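Local atomic coordinates of conserved domain protein (Porphyromonas gingivalis, PDB entry 3PNN), a protein that is a probable cytoplasmic glycosyltransferase with a Rossmann-like alpha/beta/alpha fold, expected to form glycosidic linkages by transferring a sugar to an acceptor. Residues G49-E60 and I75-R86. Sequence-based numbering, arbitrary orientation. Where two conformers were deposited one is given.
Sequences GRLVFVIRHSFE and IPVELVFQELDR
The imidazole of H57 lies flat on the phenyl ring of F81 in an offset stack, centroids 3.9 Å apart and planes only 6° from parallel. With CG of H57 anti to its carbonyl carbon (chi1 -73°), CE1 sits over the middle of the phenyl face. E60 OE1 accepts from H57 ND1 at 3.2 Å, within the imidazole plane but from above the carboxylate plane, which together with the stack should fix the ring's rotation; the other carboxylate oxygen pairs with R64.

On the backbone side, H57 N points almost straight at E83 OE2 (3.0 Å), while a water joins E83 OE1 to S58 N. R56 reaches Q82 alongside its extended chain: NE and NH2 both grip OE1, at 3.1 and 3.0 Å, from the same face of an amide turned 41° from the guanidinium. Q82 NE2 is held by H105, and R56 NH2 also binds a glycerol, probably from the crystallisation liquor.

These groups gather at the C-terminal ends of parallel strands 50-55 and 77-81, joined through helix 60-71 as a beta-alpha-beta unit of the Rossmann-like domain. Six backbone hydrogen bonds, from L51 N to P76 O through Q82 N to I55 O, set the register. On one sheet face I55 runs alongside F81, its CD1 3.7 Å from F81 CE1 and also touching L79 CD1, and F63 packs on I55 and L79; ahead of strand 77-81, I75 CD1 sits tightly against L51 CD2 (3.5 Å). V80 CG2 packs on V54 CB across the other face.

Apolar packing and backbone bonding thus give way, beyond the strands, to a polar network in which E83 holds the 3-10 segment ahead of helix 60-71, directly through OE2 and through a water at OE1.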
loop_
_atom_site.group_PDB
_atom_site.type_symbol
_atom_site.label_atom_id
_atom_site.label_comp_id
_atom_site.label_asym_id
_atom_site.label_seq_id
_atom_site.Cartn_x
_atom_site.Cartn_y
_atom_site.Cartn_z
ATOM N N GLY A 49 2.352 -9.826 13.772
ATOM C CA GLY A 49 3.245 -9.901 14.918
ATOM C C GLY A 49 4.068 -8.664 15.217
ATOM O O GLY A 49 4.558 -8.501 16.331
ATOM N N ARG A 50 4.233 -7.797 14.227
ATOM C CA ARG A 50 5.041 -6.592 14.405
ATOM C C ARG A 50 4.751 -5.607 13.288
ATOM O O ARG A 50 4.255 -5.996 12.212
ATOM C CB ARG A 50 6.539 -6.941 14.401
ATOM C CG ARG A 50 7.051 -7.434 13.057
ATOM C CD ARG A 50 8.334 -8.250 13.203
ATOM N NE ARG A 50 8.119 -9.411 14.057
ATOM C CZ ARG A 50 7.427 -10.495 13.707
ATOM N NH1 ARG A 50 6.875 -10.590 12.494
ATOM N NH2 ARG A 50 7.285 -11.490 14.576
ATOM N N LEU A 51 5.061 -4.338 13.547
ATOM C CA LEU A 51 4.915 -3.285 12.562
ATOM C C LEU A 51 6.273 -2.742 12.149
ATOM O O LEU A 51 7.161 -2.527 12.981
ATOM C CB LEU A 51 4.119 -2.116 13.137
ATOM C CG LEU A 51 2.835 -2.397 13.908
ATOM C CD1 LEU A 51 2.241 -1.039 14.354
ATOM C CD2 LEU A 51 1.853 -3.179 13.046
ATOM N N VAL A 52 6.424 -2.497 10.857
ATOM C CA VAL A 52 7.558 -1.734 10.358
ATOM C C VAL A 52 7.016 -0.548 9.555
ATOM O O VAL A 52 6.155 -0.728 8.682
ATOM C CB VAL A 52 8.479 -2.606 9.463
ATOM C CG1 VAL A 52 9.587 -1.751 8.825
ATOM C CG2 VAL A 52 9.075 -3.756 10.279
ATOM N N PHE A 53 7.498 0.659 9.867
ATOM C CA PHE A 53 7.133 1.854 9.112
ATOM C C PHE A 53 8.334 2.324 8.324
ATOM O O PHE A 53 9.412 2.496 8.894
ATOM C CB PHE A 53 6.713 2.999 10.052
ATOM C CG PHE A 53 5.489 2.682 10.879
ATOM C CD1 PHE A 53 4.217 2.942 10.376
ATOM C CD2 PHE A 53 5.618 2.113 12.140
ATOM C CE1 PHE A 53 3.074 2.651 11.135
ATOM C CE2 PHE A 53 4.482 1.808 12.911
ATOM C CZ PHE A 53 3.213 2.079 12.405
ATOM N N VAL A 54 8.162 2.550 7.025
ATOM C CA VAL A 54 9.188 3.307 6.307
ATOM C C VAL A 54 8.786 4.786 6.324
ATOM O O VAL A 54 7.685 5.143 5.905
ATOM C CB VAL A 54 9.417 2.804 4.864
ATOM C CG1 VAL A 54 8.110 2.763 4.077
ATOM C CG2 VAL A 54 10.486 3.662 4.165
ATOM N N ILE A 55 9.672 5.626 6.848
ATOM C CA ILE A 55 9.446 7.066 6.912
ATOM C C ILE A 55 10.691 7.765 6.363
ATOM O O ILE A 55 11.537 7.119 5.741
ATOM C CB ILE A 55 9.174 7.538 8.361
ATOM C CG1 ILE A 55 10.378 7.261 9.266
ATOM C CG2 ILE A 55 7.907 6.878 8.937
ATOM C CD1 ILE A 55 10.327 8.084 10.581
ATOM N N ARG A 56 10.806 9.078 6.577
ATOM C CA ARG A 56 12.046 9.779 6.246
ATOM C C ARG A 56 12.580 10.499 7.478
ATOM O O ARG A 56 11.820 10.814 8.385
ATOM C CB ARG A 56 11.835 10.737 5.066
ATOM C CG ARG A 56 11.160 10.036 3.891
ATOM C CD ARG A 56 11.116 10.864 2.600
ATOM N NE ARG A 56 10.387 10.108 1.580
ATOM C CZ ARG A 56 9.399 10.596 0.831
ATOM N NH1 ARG A 56 9.039 11.878 0.937
ATOM N NH2 ARG A 56 8.788 9.805 -0.046
ATOM N N HIS A 57 13.887 10.745 7.517
ATOM C CA HIS A 57 14.488 11.387 8.679
ATOM C C HIS A 57 13.907 12.781 8.926
ATOM O O HIS A 57 13.830 13.223 10.067
ATOM C CB HIS A 57 16.008 11.490 8.521
ATOM C CG HIS A 57 16.717 10.179 8.665
ATOM N ND1 HIS A 57 16.811 9.513 9.869
ATOM C CD2 HIS A 57 17.373 9.416 7.759
ATOM C CE1 HIS A 57 17.488 8.391 9.696
ATOM N NE2 HIS A 57 17.842 8.309 8.425
ATOM N N SER A 58 13.494 13.459 7.855
ATOM C CA SER A 58 12.976 14.829 7.962
ATOM C C SER A 58 11.762 14.974 8.886
ATOM O O SER A 58 11.482 16.070 9.373
ATOM C CB SER A 58 12.649 15.406 6.579
ATOM O OG SER A 58 11.448 14.867 6.063
ATOM N N PHE A 59 11.040 13.889 9.134
ATOM C CA PHE A 59 9.912 13.965 10.064
ATOM C C PHE A 59 9.958 12.881 11.142
ATOM O O PHE A 59 8.944 12.541 11.743
ATOM C CB PHE A 59 8.558 13.987 9.327
ATOM C CG PHE A 59 8.285 12.776 8.465
ATOM C CD1 PHE A 59 7.537 11.724 8.948
ATOM C CD2 PHE A 59 8.727 12.722 7.151
ATOM C CE1 PHE A 59 7.248 10.617 8.152
ATOM C CE2 PHE A 59 8.458 11.619 6.351
ATOM C CZ PHE A 59 7.707 10.563 6.849
ATOM N N GLU A 60 11.153 12.367 11.400
ATOM C CA GLU A 60 11.306 11.278 12.351
ATOM C C GLU A 60 10.925 11.720 13.763
ATOM O O GLU A 60 10.232 11.000 14.479
ATOM C CB GLU A 60 12.739 10.760 12.325
ATOM C CG GLU A 60 13.067 9.775 13.412
ATOM C CD GLU A 60 14.547 9.418 13.422
ATOM O OE1 GLU A 60 15.317 10.027 12.642
ATOM O OE2 GLU A 60 14.936 8.528 14.207
ATOM N N ILE A 75 2.276 -3.495 20.363
ATOM C CA ILE A 75 2.818 -4.360 19.326
ATOM C C ILE A 75 4.233 -3.847 19.041
ATOM O O ILE A 75 4.478 -2.642 19.147
ATOM C CB ILE A 75 1.956 -4.301 18.034
ATOM C CG1 ILE A 75 2.516 -5.249 16.968
ATOM C CG2 ILE A 75 1.883 -2.875 17.477
ATOM C CD1 ILE A 75 1.662 -5.356 15.732
ATOM N N PRO A 76 5.172 -4.752 18.719
ATOM C CA PRO A 76 6.529 -4.294 18.386
ATOM C C PRO A 76 6.509 -3.368 17.178
ATOM O O PRO A 76 5.753 -3.606 16.225
ATOM C CB PRO A 76 7.265 -5.592 18.048
ATOM C CG PRO A 76 6.515 -6.663 18.800
ATOM C CD PRO A 76 5.072 -6.224 18.711
ATOM N N VAL A 77 7.318 -2.313 17.217
ATOM C CA VAL A 77 7.369 -1.361 16.104
ATOM C C VAL A 77 8.807 -1.044 15.744
ATOM O O VAL A 77 9.660 -0.997 16.606
ATOM C CB VAL A 77 6.647 -0.042 16.422
ATOM C CG1 VAL A 77 5.177 -0.295 16.747
ATOM C CG2 VAL A 77 7.324 0.688 17.576
ATOM N N GLU A 78 9.069 -0.828 14.460
ATOM C CA GLU A 78 10.411 -0.471 14.012
ATOM C C GLU A 78 10.305 0.550 12.883
ATOM O O GLU A 78 9.378 0.478 12.060
ATOM C CB GLU A 78 11.184 -1.714 13.537
ATOM C CG GLU A 78 12.482 -1.354 12.807
ATOM C CD GLU A 78 13.515 -2.476 12.761
ATOM O OE1 GLU A 78 13.166 -3.655 13.001
ATOM O OE2 GLU A 78 14.694 -2.167 12.478
ATOM N N LEU A 79 11.245 1.496 12.857
ATOM C CA LEU A 79 11.346 2.470 11.767
ATOM C C LEU A 79 12.489 2.137 10.808
ATOM O O LEU A 79 13.584 1.770 11.235
ATOM C CB LEU A 79 11.582 3.878 12.317
ATOM C CG LEU A 79 10.530 4.417 13.276
ATOM C CD1 LEU A 79 10.916 5.832 13.742
ATOM C CD2 LEU A 79 9.164 4.411 12.614
ATOM N N VAL A 80 12.213 2.242 9.510
ATOM C CA VAL A 80 13.257 2.260 8.489
ATOM C C VAL A 80 13.109 3.543 7.688
ATOM O O VAL A 80 12.069 4.198 7.750
ATOM C CB VAL A 80 13.251 1.009 7.566
ATOM C CG1 VAL A 80 13.455 -0.254 8.398
ATOM C CG2 VAL A 80 11.953 0.911 6.723
ATOM N N PHE A 81 14.158 3.926 6.965
ATOM C CA PHE A 81 14.203 5.271 6.389
ATOM C C PHE A 81 14.442 5.285 4.885
ATOM O O PHE A 81 15.411 4.705 4.396
ATOM C CB PHE A 81 15.290 6.099 7.094
ATOM C CG PHE A 81 15.035 6.263 8.559
ATOM C CD1 PHE A 81 14.278 7.324 9.026
ATOM C CD2 PHE A 81 15.510 5.322 9.464
ATOM C CE1 PHE A 81 14.007 7.461 10.387
ATOM C CE2 PHE A 81 15.253 5.449 10.817
ATOM C CZ PHE A 81 14.498 6.524 11.278
ATOM N N GLN A 82 13.570 5.972 4.158
ATOM C CA GLN A 82 13.754 6.124 2.714
ATOM C C GLN A 82 14.482 7.419 2.429
ATOM O O GLN A 82 13.938 8.498 2.663
ATOM C CB GLN A 82 12.406 6.136 1.983
ATOM C CG GLN A 82 12.551 6.305 0.457
ATOM C CD GLN A 82 11.231 6.599 -0.257
ATOM O OE1 GLN A 82 10.358 7.288 0.278
ATOM N NE2 GLN A 82 11.096 6.098 -1.486
ATOM N N GLU A 83 15.714 7.317 1.932
ATOM C CA GLU A 83 16.479 8.495 1.539
ATOM C C GLU A 83 16.920 8.391 0.076
ATOM O O GLU A 83 17.071 7.295 -0.470
ATOM C CB GLU A 83 17.685 8.704 2.462
ATOM C CG GLU A 83 17.348 8.759 3.965
ATOM C CD GLU A 83 16.369 9.881 4.351
ATOM O OE1 GLU A 83 16.361 10.947 3.690
ATOM O OE2 GLU A 83 15.606 9.696 5.332
ATOM N N LEU A 84 17.129 9.541 -0.552
ATOM C CA LEU A 84 17.492 9.594 -1.965
ATOM C C LEU A 84 18.795 8.862 -2.283
ATOM O O LEU A 84 18.955 8.322 -3.376
ATOM C CB LEU A 84 17.584 11.052 -2.434
ATOM C CG LEU A 84 16.292 11.871 -2.446
ATOM C CD1 LEU A 84 16.608 13.363 -2.584
ATOM C CD2 LEU A 84 15.367 11.395 -3.561
ATOM N N ASP A 85 19.724 8.851 -1.330
ATOM C CA ASP A 85 21.050 8.283 -1.569
ATOM C C ASP A 85 21.154 6.798 -1.210
ATOM O O ASP A 85 22.232 6.208 -1.291
ATOM C CB ASP A 85 22.139 9.094 -0.846
ATOM C CG ASP A 85 22.030 9.009 0.672
ATOM O OD1 ASP A 85 21.069 8.392 1.182
ATOM O OD2 ASP A 85 22.914 9.565 1.362
ATOM N N ARG A 86 20.036 6.194 -0.814
ATOM C CA ARG A 86 20.026 4.768 -0.507
ATOM C C ARG A 86 19.834 3.947 -1.778
ATOM O O ARG A 86 18.743 3.450 -2.060
ATOM C CB ARG A 86 18.959 4.439 0.537
ATOM C CG ARG A 86 19.547 3.912 1.839
ATOM C CD ARG A 86 19.181 4.780 3.035
ATOM N NE ARG A 86 19.986 5.994 3.133
ATOM C CZ ARG A 86 20.051 6.760 4.219
ATOM N NH1 ARG A 86 20.809 7.846 4.221
ATOM N NH2 ARG A 86 19.362 6.437 5.305
HETATM O O HOH W 1 14.741 13.054 5.018
#